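Local coordinates for transaminase (Arthrobacter sp., PDB 5G2P), which probably transfers amino groups between amines and carbonyl compounds with S selectivity, using pyridoxal-5'-phosphate as its cofactor, at residues F55-C60 with G444-V449; G263-S268 with P291-M296; E424-K429 with D462-Y467. All coordinates share one frame; numbering follows the deposited sequence.

Contact 1 of 3, residues F55-C60 with G444-V449; sequences FFNQLC and GASLNV
A short, weakly bonded helical turn after strand 51-54 meets the loop that follows strand 440-443 inside this class-III aminotransferase, Phe55 and Asn57 packing against Gly444 and Ala445. One backbone bond joins them, Gly444 N to Phe55 O at 3.2 Å, nearly straight (164°) although the donor stands well above the carbonyl plane. Ala445 CB sits over one face of the Phe55 ring, 3.9 Å from its centroid in a CH-pi contact, while Val449 CG2 reaches Phe55 CZ at 3.8 Å. Asn57 has its CG anti to the backbone N (chi1 -165°), which lays the amide along the Ala445 backbone, CG being 3.6 Å from Ala445 C. There Arg277 ties the two segments together, its NH2 bonded to Asn57 OD1 and its NH1 to Ala445 O. Gly444 CA passes 4.0 Å from Cys60 SG, and a CB on Gly444 would collide with that sulfur. Cys60 packs on Leu272 of the pyridoxal-5'-phosphate pocket, its side chain about 7 Å from the cofactor. The Phe55 ring packs on Ile454 and Ala457 of helix 451-470, and the Phe55 backbone is hydrogen-bonded to that of Leu432, placing the contact between that helix and the sheet containing strand 51-54.

Contact 2 of 3, residues G263-S268 with P291-M296; sequences GVLWIS and PDIITM
Trp266 and Asp292 begin the pairing of two neighbouring parallel strands, 265-269 and 293-296, in the seven-stranded sheet of the large domain, the core of a fold-type I pyridoxal-phosphate enzyme. Asp292 bonds in both directions: its own N donates to Trp266 O in the carbonyl plane (2.9 Å), and its OD2 receives Trp266 N at 2.7 Å on the anti lone pair, almost in line (172°). The carboxylate thus stands in for a strand carbonyl just where the regular pairing starts. With CG beside the backbone N (chi1 -61°), it also lies against Leu265, whose CD2 is 3.8 Å from Asp292 CG. Farther along, the pattern becomes that of ordinary parallel strands, with Ser268 N bonded to Ile293 O at 2.9 Å and Thr295 N to Ser268 O at 3.2 Å. Ile267 and Ile293 lie side by side on one face of the sheet. On the other, Pro291 CB covers one face of the Trp266 indole, 4.0 Å from the centroid of the six-membered ring, with Ser268 CB over the same face.

A second shell fixes these groups: Arg256, from helix 251-262, forms a salt bridge with Asp292 OD2, and Thr236 OG1 bonds to Trp266 NE1 from strand 231-236. With an alanine in place of Asp292, Trp266 N would probably lose its acceptor and the Arg256 charge its mate. Toward the cofactor end, Thr295 takes a chi1 of 55°, setting OG1 between its backbone N and carbonyl carbon, and OG1 is hydrogen-bonded to OD1 of Asp269, a residue of the pyridoxal-5'-phosphate pocket.

Contact 3 of 3, residues E424-K429 with D462-Y467; sequences EKALEK and DYALDY
Lys425 lies across Tyr467 at about a right angle, at a helix-to-helix contact between the end of helix 418-427 and helix 451-470. Bends at chi2 (-77°) and chi3 bring CE over the centre of the Tyr467 ring, 3.6 Å from the centroid. The ammonium follows over the same face in a cation-pi contact, with NZ 4.5 Å from that centroid, and turns its charge to Glu428, whose OE2 it meets at 2.8 Å in a salt bridge. Nearer the backbone, Lys425 CB touches Ala464 CB (3.7 Å), and Lys425 O lies at the edge of the Tyr463 ring, in its plane. Ala426 adds a looser methyl contact with Ala464. Glu428 then reaches out, extended beyond CG, so that OE1 receives the Tyr463 hydroxyl while OE2 holds the lysine; the modelled OE1 to OH length of 2.4 Å is doubtfully short. Carboxylate and ring planes are 61° apart. Lys429 completes the series from over a face of Tyr463, with NZ 4.1 Å from the ring centroid and CE against CG and CD1. Two tyrosines one helical turn apart are thus each covered by a lysine. Toward the rest of the fold, Ala464 packs on Ile422 and Tyr467 on Ile421, both of helix 418-427, and Ala426 rests on Ala460 of helix 451-470.

How the contacts relate
From the N terminus, the chain runs through residues 55-60 and opens the long loop that contact 1 closes almost 400 residues later. Contact 2 nests inside that loop, joining strands 265-269 and 293-296 of the large sheet across a short connection, on the opposite side of the chain's centre, about 26 Å from contact 1 between centres. Then residues 424-429 open contact 3, which finishes only at 462-467, beyond 444-449; contacts 1 and 3 therefore cross. Contact 1 ties the N-terminal part to the loop before helix 451-470, and contact 3 pairs that helix with helix 418-427. Contacts 1 and 2 both come near the cofactor, whereas contact 3 lies about 40 Å from contact 2 between centres.

Contact 1 of 3, residues F55-C60 with G444-V449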
ATOM      1  N   PHE B  55     -30.095  -0.496 -28.404  1.00 13.31           N
ATOM      2  CA  PHE B  55     -30.638  -0.356 -27.068  1.00 14.05           C
ATOM      3  C   PHE B  55     -29.628  -0.675 -25.978  1.00 14.00           C
ATOM      4  O   PHE B  55     -30.012  -1.063 -24.878  1.00 13.14           O
ATOM      5  CB  PHE B  55     -31.961  -1.118 -26.894  1.00 13.77           C
ATOM      6  CG  PHE B  55     -33.157  -0.252 -27.080  1.00 14.18           C
ATOM      7  CD1 PHE B  55     -33.277   0.541 -28.223  1.00 14.70           C
ATOM      8  CD2 PHE B  55     -34.123  -0.157 -26.093  1.00 13.97           C
ATOM      9  CE1 PHE B  55     -34.375   1.372 -28.401  1.00 14.53           C
ATOM     10  CE2 PHE B  55     -35.211   0.669 -26.259  1.00 14.55           C
ATOM     11  CZ  PHE B  55     -35.336   1.449 -27.404  1.00 14.50           C
ATOM     12  N   PHE B  56     -28.347  -0.499 -26.300  1.00 14.30           N
ATOM     13  CA  PHE B  56     -27.309  -0.275 -25.277  1.00 14.42           C
ATOM     14  C   PHE B  56     -26.977   1.224 -25.213  1.00 14.70           C
ATOM     15  O   PHE B  56     -26.333   1.658 -24.255  1.00 15.02           O
ATOM     16  CB  PHE B  56     -26.015  -1.001 -25.606  1.00 14.40           C
ATOM     17  CG  PHE B  56     -26.092  -2.505 -25.512  1.00 15.01           C
ATOM     18  CD1 PHE B  56     -25.977  -3.150 -24.275  1.00 15.30           C
ATOM     19  CD2 PHE B  56     -26.175  -3.278 -26.677  1.00 15.75           C
ATOM     20  CE1 PHE B  56     -26.006  -4.553 -24.212  1.00 16.43           C
ATOM     21  CE2 PHE B  56     -26.185  -4.683 -26.625  1.00 15.71           C
ATOM     22  CZ  PHE B  56     -26.117  -5.315 -25.390  1.00 14.80           C
ATOM     23  N   ASN B  57     -27.404   1.995 -26.225  1.00 13.74           N
ATOM     24  CA  ASN B  57     -27.000   3.407 -26.398  1.00 14.57           C
ATOM     25  C   ASN B  57     -25.452   3.500 -26.238  1.00 14.71           C
ATOM     26  O   ASN B  57     -24.929   4.359 -25.518  1.00 15.15           O
ATOM     27  CB  ASN B  57     -27.762   4.305 -25.394  1.00 14.36           C
ATOM     28  CG  ASN B  57     -27.698   5.802 -25.709  1.00 15.40           C
ATOM     29  OD1 ASN B  57     -27.332   6.584 -24.838  1.00 15.06           O
ATOM     30  ND2 ASN B  57     -28.133   6.213 -26.920  1.00 15.59           N
ATOM     31  N   GLN B  58     -24.753   2.589 -26.929  1.00 14.53           N
ATOM     32  CA  GLN B  58     -23.318   2.327 -26.753  1.00 14.07           C
ATOM     33  C   GLN B  58     -23.018   1.853 -25.316  1.00 14.95           C
ATOM     34  O   GLN B  58     -23.080   0.628 -25.038  1.00 14.70           O
ATOM     35  CB  GLN B  58     -22.452   3.513 -27.200  1.00 13.67           C
ATOM     36  CG  GLN B  58     -22.455   3.718 -28.732  1.00 14.26           C
ATOM     37  CD  GLN B  58     -22.016   2.468 -29.500  1.00 13.84           C
ATOM     38  OE1 GLN B  58     -20.865   2.065 -29.426  1.00 14.09           O
ATOM     39  NE2 GLN B  58     -22.954   1.835 -30.213  1.00 14.24           N
ATOM     40  N   LEU B  59     -22.726   2.798 -24.418  1.00 13.84           N
ATOM     41  CA  LEU B  59     -22.502   2.495 -23.008  1.00 14.79           C
ATOM     42  C   LEU B  59     -23.369   3.418 -22.176  1.00 14.92           C
ATOM     43  O   LEU B  59     -22.871   4.051 -21.242  1.00 14.43           O
ATOM     44  CB  LEU B  59     -21.010   2.668 -22.649  1.00 14.93           C
ATOM     45  CG  LEU B  59     -20.080   1.643 -23.345  1.00 16.39           C
ATOM     46  CD1 LEU B  59     -18.606   1.961 -23.155  1.00 17.01           C
ATOM     47  CD2 LEU B  59     -20.363   0.196 -22.943  1.00 16.99           C
ATOM     48  N   CYS B  60     -24.655   3.514 -22.548  1.00 15.32           N
ATOM     49  CA  CYS B  60     -25.595   4.459 -21.934  1.00 15.98           C
ATOM     50  C   CYS B  60     -24.992   5.863 -21.922  1.00 14.81           C
ATOM     51  O   CYS B  60     -25.063   6.584 -20.916  1.00 14.42           O
ATOM     52  CB  CYS B  60     -26.009   4.004 -20.523  1.00 17.74           C
ATOM     53  SG  CYS B  60     -27.202   2.623 -20.557  1.00 23.79           S
ATOM     54  N   GLY B 444     -30.676   0.787 -22.291  1.00 16.31           N
ATOM     55  CA  GLY B 444     -30.710   2.246 -22.430  1.00 16.42           C
ATOM     56  C   GLY B 444     -30.881   2.647 -23.882  1.00 16.24           C
ATOM     57  O   GLY B 444     -30.504   1.918 -24.791  1.00 16.25           O
ATOM     58  N   ALA B 445     -31.505   3.786 -24.113  1.00 16.03           N
ATOM     59  CA  ALA B 445     -31.534   4.328 -25.473  1.00 15.78           C
ATOM     60  C   ALA B 445     -31.298   5.828 -25.320  1.00 16.19           C
ATOM     61  O   ALA B 445     -31.061   6.280 -24.195  1.00 16.24           O
ATOM     62  CB  ALA B 445     -32.862   4.026 -26.127  1.00 16.54           C
ATOM     63  N   SER B 446     -31.351   6.591 -26.418  1.00 15.88           N
ATOM     64  CA  SER B 446     -31.243   8.058 -26.335  1.00 16.37           C
ATOM     65  C   SER B 446     -32.459   8.605 -25.594  1.00 16.45           C
ATOM     66  O   SER B 446     -33.525   7.978 -25.600  1.00 15.90           O
ATOM     67  CB  SER B 446     -31.198   8.662 -27.742  1.00 16.55           C
ATOM     68  OG  SER B 446     -30.204   7.990 -28.508  1.00 18.19           O
ATOM     69  N   LEU B 447     -32.317   9.780 -24.982  1.00 15.44           N
ATOM     70  CA  LEU B 447     -33.437  10.388 -24.240  1.00 15.80           C
ATOM     71  C   LEU B 447     -34.624  10.684 -25.154  1.00 16.37           C
ATOM     72  O   LEU B 447     -35.776  10.635 -24.709  1.00 17.37           O
ATOM     73  CB  LEU B 447     -33.009  11.668 -23.525  1.00 15.08           C
ATOM     74  CG  LEU B 447     -31.682  11.617 -22.739  1.00 16.50           C
ATOM     75  CD1 LEU B 447     -31.453  12.919 -21.961  1.00 15.62           C
ATOM     76  CD2 LEU B 447     -31.654  10.431 -21.794  1.00 16.08           C
ATOM     77  N   ASN B 448     -34.336  10.968 -26.417  1.00 16.64           N
ATOM     78  CA  ASN B 448     -35.386  11.230 -27.408  1.00 19.48           C
ATOM     79  C   ASN B 448     -35.806  10.010 -28.272  1.00 19.95           C
ATOM     80  O   ASN B 448     -36.376  10.185 -29.371  1.00 20.03           O
ATOM     81  CB  ASN B 448     -34.973  12.390 -28.320  1.00 21.27           C
ATOM     82  CG  ASN B 448     -33.556  12.247 -28.869  1.00 24.38           C
ATOM     83  OD1 ASN B 448     -32.983  11.146 -28.962  1.00 24.95           O
ATOM     84  ND2 ASN B 448     -32.973  13.382 -29.231  1.00 25.64           N
ATOM     85  N   VAL B 449     -35.516   8.798 -27.794  1.00 17.87           N
ATOM     86  CA  VAL B 449     -35.926   7.566 -28.497  1.00 18.11           C
ATOM     87  C   VAL B 449     -37.432   7.634 -28.798  1.00 18.65           C
ATOM     88  O   VAL B 449     -38.208   8.104 -27.973  1.00 18.43           O
ATOM     89  CB  VAL B 449     -35.558   6.275 -27.696  1.00 18.56           C
ATOM     90  CG1 VAL B 449     -36.341   6.185 -26.385  1.00 18.56           C
ATOM     91  CG2 VAL B 449     -35.770   5.007 -28.536  1.00 17.72           C
TER

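Contact 2 of 3, residues G263-S268 with P291-M296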
ATOM      1  N   GLY B 263     -19.448  13.483   9.398  1.00 19.16           N
ATOM      2  CA  GLY B 263     -18.492  14.488   8.912  1.00 18.88           C
ATOM      3  C   GLY B 263     -17.714  13.967   7.702  1.00 18.64           C
ATOM      4  O   GLY B 263     -16.577  14.358   7.479  1.00 19.62           O
ATOM      5  N   VAL B 264     -18.346  13.106   6.907  1.00 16.94           N
ATOM      6  CA  VAL B 264     -17.711  12.481   5.729  1.00 16.88           C
ATOM      7  C   VAL B 264     -18.374  13.024   4.443  1.00 16.14           C
ATOM      8  O   VAL B 264     -19.576  13.275   4.436  1.00 17.00           O
ATOM      9  CB  VAL B 264     -17.824  10.943   5.883  1.00 17.24           C
ATOM     10  CG1 VAL B 264     -17.479  10.185   4.620  1.00 16.88           C
ATOM     11  CG2 VAL B 264     -16.920  10.481   7.039  1.00 18.10           C
ATOM     12  N   LEU B 265     -17.608  13.249   3.376  1.00 14.54           N
ATOM     13  CA  LEU B 265     -18.210  13.726   2.120  1.00 15.04           C
ATOM     14  C   LEU B 265     -18.989  12.647   1.383  1.00 14.73           C
ATOM     15  O   LEU B 265     -18.723  11.456   1.562  1.00 15.12           O
ATOM     16  CB  LEU B 265     -17.148  14.296   1.171  1.00 14.67           C
ATOM     17  CG  LEU B 265     -16.276  15.438   1.695  1.00 15.33           C
ATOM     18  CD1 LEU B 265     -15.288  15.893   0.622  1.00 15.80           C
ATOM     19  CD2 LEU B 265     -17.164  16.598   2.113  1.00 15.28           C
ATOM     20  N   TRP B 266     -19.961  13.078   0.573  1.00 14.47           N
ATOM     21  CA  TRP B 266     -20.598  12.180  -0.383  1.00 14.72           C
ATOM     22  C   TRP B 266     -20.352  12.619  -1.815  1.00 14.57           C
ATOM     23  O   TRP B 266     -20.713  13.748  -2.224  1.00 14.49           O
ATOM     24  CB  TRP B 266     -22.098  12.040  -0.118  1.00 14.88           C
ATOM     25  CG  TRP B 266     -22.817  11.203  -1.163  1.00 15.57           C
ATOM     26  CD1 TRP B 266     -22.367  10.042  -1.777  1.00 15.12           C
ATOM     27  CD2 TRP B 266     -24.118  11.459  -1.691  1.00 16.03           C
ATOM     28  NE1 TRP B 266     -23.306   9.591  -2.677  1.00 15.21           N
ATOM     29  CE2 TRP B 266     -24.394  10.435  -2.643  1.00 16.61           C
ATOM     30  CE3 TRP B 266     -25.080  12.450  -1.454  1.00 16.60           C
ATOM     31  CZ2 TRP B 266     -25.597  10.388  -3.372  1.00 17.35           C
ATOM     32  CZ3 TRP B 266     -26.273  12.412  -2.180  1.00 16.74           C
ATOM     33  CH2 TRP B 266     -26.520  11.380  -3.128  1.00 18.62           C
ATOM     34  N   ILE B 267     -19.744  11.702  -2.572  1.00 14.36           N
ATOM     35  CA  ILE B 267     -19.499  11.893  -4.007  1.00 13.53           C
ATOM     36  C   ILE B 267     -20.533  11.071  -4.731  1.00 13.17           C
ATOM     37  O   ILE B 267     -20.543   9.848  -4.598  1.00 12.53           O
ATOM     38  CB  ILE B 267     -18.115  11.370  -4.431  1.00 13.95           C
ATOM     39  CG1 ILE B 267     -16.992  12.128  -3.707  1.00 13.07           C
ATOM     40  CG2 ILE B 267     -17.946  11.472  -5.961  1.00 13.84           C
ATOM     41  CD1 ILE B 267     -15.688  11.335  -3.678  1.00 14.27           C
ATOM     42  N   SER B 268     -21.409  11.734  -5.495  1.00 13.29           N
ATOM     43  CA  SER B 268     -22.324  10.992  -6.343  1.00 13.32           C
ATOM     44  C   SER B 268     -21.621  10.838  -7.681  1.00 13.50           C
ATOM     45  O   SER B 268     -21.410  11.816  -8.372  1.00 13.83           O
ATOM     46  CB  SER B 268     -23.648  11.735  -6.569  1.00 13.10           C
ATOM     47  OG  SER B 268     -24.561  10.868  -7.246  1.00 13.34           O
ATOM     48  N   PRO B 291     -25.427  16.082  -3.097  1.00 18.58           N
ATOM     49  CA  PRO B 291     -24.099  15.566  -2.737  1.00 17.14           C
ATOM     50  C   PRO B 291     -23.105  16.711  -2.499  1.00 16.66           C
ATOM     51  O   PRO B 291     -23.457  17.862  -2.690  1.00 17.41           O
ATOM     52  CB  PRO B 291     -23.712  14.754  -3.973  1.00 17.24           C
ATOM     53  CG  PRO B 291     -24.306  15.531  -5.093  1.00 17.68           C
ATOM     54  CD  PRO B 291     -25.648  16.022  -4.555  1.00 17.45           C
ATOM     55  N   ASP B 292     -21.888  16.389  -2.066  1.00 15.68           N
ATOM     56  CA  ASP B 292     -20.794  17.352  -1.946  1.00 15.25           C
ATOM     57  C   ASP B 292     -20.044  17.533  -3.257  1.00 14.53           C
ATOM     58  O   ASP B 292     -19.530  18.605  -3.544  1.00 14.27           O
ATOM     59  CB  ASP B 292     -19.851  16.860  -0.856  1.00 15.45           C
ATOM     60  CG  ASP B 292     -20.563  16.766   0.485  1.00 16.82           C
ATOM     61  OD1 ASP B 292     -20.918  17.828   1.043  1.00 17.21           O
ATOM     62  OD2 ASP B 292     -20.840  15.647   0.932  1.00 18.18           O
ATOM     63  N   ILE B 293     -20.005  16.461  -4.041  1.00 14.79           N
ATOM     64  CA  ILE B 293     -19.220  16.401  -5.283  1.00 15.59           C
ATOM     65  C   ILE B 293     -19.975  15.491  -6.253  1.00 15.41           C
ATOM     66  O   ILE B 293     -20.521  14.473  -5.833  1.00 16.70           O
ATOM     67  CB  ILE B 293     -17.794  15.814  -5.059  1.00 15.63           C
ATOM     68  CG1 ILE B 293     -16.975  16.661  -4.073  1.00 15.17           C
ATOM     69  CG2 ILE B 293     -17.026  15.739  -6.382  1.00 16.34           C
ATOM     70  CD1 ILE B 293     -15.672  15.999  -3.625  1.00 14.55           C
ATOM     71  N   ILE B 294     -20.000  15.870  -7.535  1.00 15.17           N
ATOM     72  CA  ILE B 294     -20.536  15.023  -8.597  1.00 16.05           C
ATOM     73  C   ILE B 294     -19.424  14.768  -9.615  1.00 14.86           C
ATOM     74  O   ILE B 294     -18.711  15.692  -9.958  1.00 13.82           O
ATOM     75  CB  ILE B 294     -21.665  15.773  -9.367  1.00 16.83           C
ATOM     76  CG1 ILE B 294     -22.816  16.158  -8.436  1.00 19.07           C
ATOM     77  CG2 ILE B 294     -22.169  14.954 -10.555  1.00 18.90           C
ATOM     78  CD1 ILE B 294     -23.816  17.115  -9.121  1.00 20.37           C
ATOM     79  N   THR B 295     -19.296  13.532 -10.110  1.00 14.17           N
ATOM     80  CA  THR B 295     -18.431  13.253 -11.248  1.00 13.95           C
ATOM     81  C   THR B 295     -19.279  13.046 -12.491  1.00 14.04           C
ATOM     82  O   THR B 295     -20.360  12.436 -12.425  1.00 13.59           O
ATOM     83  CB  THR B 295     -17.546  12.022 -10.990  1.00 13.90           C
ATOM     84  OG1 THR B 295     -18.381  10.904 -10.637  1.00 14.53           O
ATOM     85  CG2 THR B 295     -16.565  12.320  -9.859  1.00 13.49           C
ATOM     86  N   MET B 296     -18.791  13.546 -13.621  1.00 14.58           N
ATOM     87  CA  MET B 296     -19.552  13.550 -14.875  1.00 15.01           C
ATOM     88  C   MET B 296     -18.719  13.000 -16.061  1.00 15.48           C
ATOM     89  O   MET B 296     -17.470  13.130 -16.105  1.00 14.29           O
ATOM     90  CB  MET B 296     -20.020  14.986 -15.195  1.00 15.54           C
ATOM     91  CG  MET B 296     -20.943  15.619 -14.154  1.00 16.32           C
ATOM     92  SD  MET B 296     -21.077  17.389 -14.436  1.00 17.71           S
ATOM     93  CE  MET B 296     -22.240  17.914 -13.170  1.00 16.87           C
TER

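Contact 3 of 3, residues E424-K429 with D462-Y467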
ATOM      1  N   GLU B 424     -27.739 -12.273 -28.715  1.00 21.83           N
ATOM      2  CA  GLU B 424     -27.576 -12.970 -29.997  1.00 24.06           C
ATOM      3  C   GLU B 424     -28.919 -13.152 -30.704  1.00 23.45           C
ATOM      4  O   GLU B 424     -29.038 -12.889 -31.909  1.00 23.20           O
ATOM      5  CB  GLU B 424     -26.862 -14.317 -29.821  1.00 27.71           C
ATOM      6  CG  GLU B 424     -25.435 -14.229 -29.260  1.00 33.66           C
ATOM      7  CD  GLU B 424     -24.429 -13.477 -30.154  1.00 40.22           C
ATOM      8  OE1 GLU B 424     -24.710 -13.227 -31.353  1.00 41.99           O
ATOM      9  OE2 GLU B 424     -23.323 -13.145 -29.657  1.00 40.47           O
ATOM     10  N   LYS B 425     -29.942 -13.536 -29.951  1.00 22.54           N
ATOM     11  CA  LYS B 425     -31.292 -13.712 -30.525  1.00 23.24           C
ATOM     12  C   LYS B 425     -31.976 -12.436 -30.997  1.00 22.93           C
ATOM     13  O   LYS B 425     -32.481 -12.385 -32.130  1.00 20.86           O
ATOM     14  CB  LYS B 425     -32.205 -14.476 -29.570  1.00 23.99           C
ATOM     15  CG  LYS B 425     -32.036 -15.972 -29.681  1.00 28.88           C
ATOM     16  CD  LYS B 425     -32.740 -16.498 -30.937  1.00 31.09           C
ATOM     17  CE  LYS B 425     -32.006 -17.714 -31.478  1.00 34.38           C
ATOM     18  NZ  LYS B 425     -32.506 -18.134 -32.813  1.00 34.84           N
ATOM     19  N   ALA B 426     -31.969 -11.412 -30.139  1.00 22.14           N
ATOM     20  CA  ALA B 426     -32.465 -10.076 -30.471  1.00 21.47           C
ATOM     21  C   ALA B 426     -31.779  -9.482 -31.714  1.00 21.28           C
ATOM     22  O   ALA B 426     -32.388  -8.754 -32.500  1.00 21.18           O
ATOM     23  CB  ALA B 426     -32.286  -9.161 -29.273  1.00 20.15           C
ATOM     24  N   LEU B 427     -30.512  -9.819 -31.900  1.00 20.80           N
ATOM     25  CA  LEU B 427     -29.767  -9.357 -33.056  1.00 20.80           C
ATOM     26  C   LEU B 427     -30.395  -9.837 -34.359  1.00 21.97           C
ATOM     27  O   LEU B 427     -30.325  -9.137 -35.368  1.00 21.47           O
ATOM     28  CB  LEU B 427     -28.290  -9.761 -32.948  1.00 21.87           C
ATOM     29  CG  LEU B 427     -27.276  -9.098 -33.900  1.00 24.58           C
ATOM     30  CD1 LEU B 427     -27.460  -7.579 -33.978  1.00 22.70           C
ATOM     31  CD2 LEU B 427     -25.839  -9.483 -33.530  1.00 25.79           C
ATOM     32  N   GLU B 428     -31.025 -11.018 -34.334  1.00 21.87           N
ATOM     33  CA  GLU B 428     -31.763 -11.525 -35.502  1.00 21.96           C
ATOM     34  C   GLU B 428     -32.862 -10.578 -35.975  1.00 23.28           C
ATOM     35  O   GLU B 428     -33.201 -10.572 -37.150  1.00 23.78           O
ATOM     36  CB  GLU B 428     -32.374 -12.887 -35.202  1.00 21.91           C
ATOM     37  CG  GLU B 428     -31.318 -13.958 -34.962  1.00 23.32           C
ATOM     38  CD  GLU B 428     -31.919 -15.322 -34.670  1.00 24.45           C
ATOM     39  OE1 GLU B 428     -33.155 -15.514 -34.791  1.00 24.70           O
ATOM     40  OE2 GLU B 428     -31.136 -16.207 -34.317  1.00 25.55           O
ATOM     41  N   LYS B 429     -33.413  -9.794 -35.052  1.00 21.85           N
ATOM     42  CA  LYS B 429     -34.419  -8.778 -35.363  1.00 22.31           C
ATOM     43  C   LYS B 429     -33.776  -7.404 -35.612  1.00 20.82           C
ATOM     44  O   LYS B 429     -34.494  -6.390 -35.712  1.00 19.69           O
ATOM     45  CB  LYS B 429     -35.388  -8.638 -34.195  1.00 24.74           C
ATOM     46  CG  LYS B 429     -36.076  -9.912 -33.787  1.00 27.16           C
ATOM     47  CD  LYS B 429     -36.981 -10.379 -34.891  1.00 30.10           C
ATOM     48  CE  LYS B 429     -38.045 -11.280 -34.334  1.00 33.45           C
ATOM     49  NZ  LYS B 429     -38.597 -12.062 -35.468  1.00 37.76           N
ATOM     50  N   ASP B 462     -38.897  -9.826 -26.452  1.00 19.53           N
ATOM     51  CA  ASP B 462     -39.961 -10.847 -26.369  1.00 19.70           C
ATOM     52  C   ASP B 462     -39.522 -12.106 -27.134  1.00 19.16           C
ATOM     53  O   ASP B 462     -39.553 -13.224 -26.598  1.00 19.81           O
ATOM     54  CB  ASP B 462     -41.243 -10.227 -26.950  1.00 20.84           C
ATOM     55  CG  ASP B 462     -42.489 -11.132 -26.851  1.00 23.14           C
ATOM     56  OD1 ASP B 462     -42.546 -12.119 -26.098  1.00 21.00           O
ATOM     57  OD2 ASP B 462     -43.452 -10.796 -27.558  1.00 24.86           O
ATOM     58  N   TYR B 463     -39.075 -11.913 -28.374  1.00 20.25           N
ATOM     59  CA  TYR B 463     -38.546 -12.980 -29.223  1.00 20.73           C
ATOM     60  C   TYR B 463     -37.380 -13.750 -28.583  1.00 21.37           C
ATOM     61  O   TYR B 463     -37.376 -14.987 -28.560  1.00 20.30           O
ATOM     62  CB  TYR B 463     -38.107 -12.361 -30.548  1.00 21.51           C
ATOM     63  CG  TYR B 463     -37.403 -13.274 -31.512  1.00 21.63           C
ATOM     64  CD1 TYR B 463     -38.117 -14.236 -32.240  1.00 23.10           C
ATOM     65  CD2 TYR B 463     -36.021 -13.169 -31.725  1.00 22.10           C
ATOM     66  CE1 TYR B 463     -37.482 -15.069 -33.154  1.00 23.24           C
ATOM     67  CE2 TYR B 463     -35.366 -13.985 -32.647  1.00 23.60           C
ATOM     68  CZ  TYR B 463     -36.103 -14.938 -33.359  1.00 25.81           C
ATOM     69  OH  TYR B 463     -35.474 -15.769 -34.266  1.00 26.64           O
ATOM     70  N   ALA B 464     -36.389 -13.009 -28.086  1.00 18.96           N
ATOM     71  CA  ALA B 464     -35.230 -13.605 -27.435  1.00 19.52           C
ATOM     72  C   ALA B 464     -35.605 -14.415 -26.189  1.00 19.27           C
ATOM     73  O   ALA B 464     -34.986 -15.427 -25.919  1.00 19.31           O
ATOM     74  CB  ALA B 464     -34.190 -12.516 -27.086  1.00 18.96           C
ATOM     75  N   LEU B 465     -36.569 -13.933 -25.403  1.00 19.22           N
ATOM     76  CA  LEU B 465     -36.996 -14.633 -24.188  1.00 20.12           C
ATOM     77  C   LEU B 465     -37.811 -15.900 -24.496  1.00 21.88           C
ATOM     78  O   LEU B 465     -37.749 -16.867 -23.734  1.00 21.46           O
ATOM     79  CB  LEU B 465     -37.808 -13.717 -23.265  1.00 19.51           C
ATOM     80  CG  LEU B 465     -37.039 -12.529 -22.676  1.00 19.74           C
ATOM     81  CD1 LEU B 465     -38.001 -11.644 -21.878  1.00 20.01           C
ATOM     82  CD2 LEU B 465     -35.889 -13.032 -21.802  1.00 20.06           C
ATOM     83  N   ASP B 466     -38.585 -15.886 -25.581  1.00 22.48           N
ATOM     84  CA  ASP B 466     -39.182 -17.119 -26.090  1.00 23.59           C
ATOM     85  C   ASP B 466     -38.078 -18.149 -26.261  1.00 24.42           C
ATOM     86  O   ASP B 466     -38.217 -19.291 -25.835  1.00 25.68           O
ATOM     87  CB  ASP B 466     -39.841 -16.896 -27.449  1.00 26.09           C
ATOM     88  CG  ASP B 466     -41.229 -16.309 -27.348  1.00 28.18           C
ATOM     89  OD1 ASP B 466     -41.791 -16.208 -26.245  1.00 32.54           O
ATOM     90  OD2 ASP B 466     -41.777 -15.938 -28.400  1.00 30.94           O
ATOM     91  N   TYR B 467     -36.967 -17.741 -26.870  1.00 23.60           N
ATOM     92  CA  TYR B 467     -35.868 -18.665 -27.103  1.00 24.74           C
ATOM     93  C   TYR B 467     -35.180 -19.104 -25.800  1.00 25.63           C
ATOM     94  O   TYR B 467     -34.919 -20.298 -25.598  1.00 22.29           O
ATOM     95  CB  TYR B 467     -34.852 -18.050 -28.059  1.00 26.16           C
ATOM     96  CG  TYR B 467     -33.710 -18.980 -28.364  1.00 28.23           C
ATOM     97  CD1 TYR B 467     -33.869 -20.045 -29.256  1.00 29.23           C
ATOM     98  CD2 TYR B 467     -32.472 -18.803 -27.763  1.00 27.95           C
ATOM     99  CE1 TYR B 467     -32.819 -20.906 -29.529  1.00 28.92           C
ATOM    100  CE2 TYR B 467     -31.419 -19.655 -28.031  1.00 30.64           C
ATOM    101  CZ  TYR B 467     -31.604 -20.708 -28.909  1.00 30.95           C
ATOM    102  OH  TYR B 467     -30.554 -21.547 -29.173  1.00 34.51           O
TER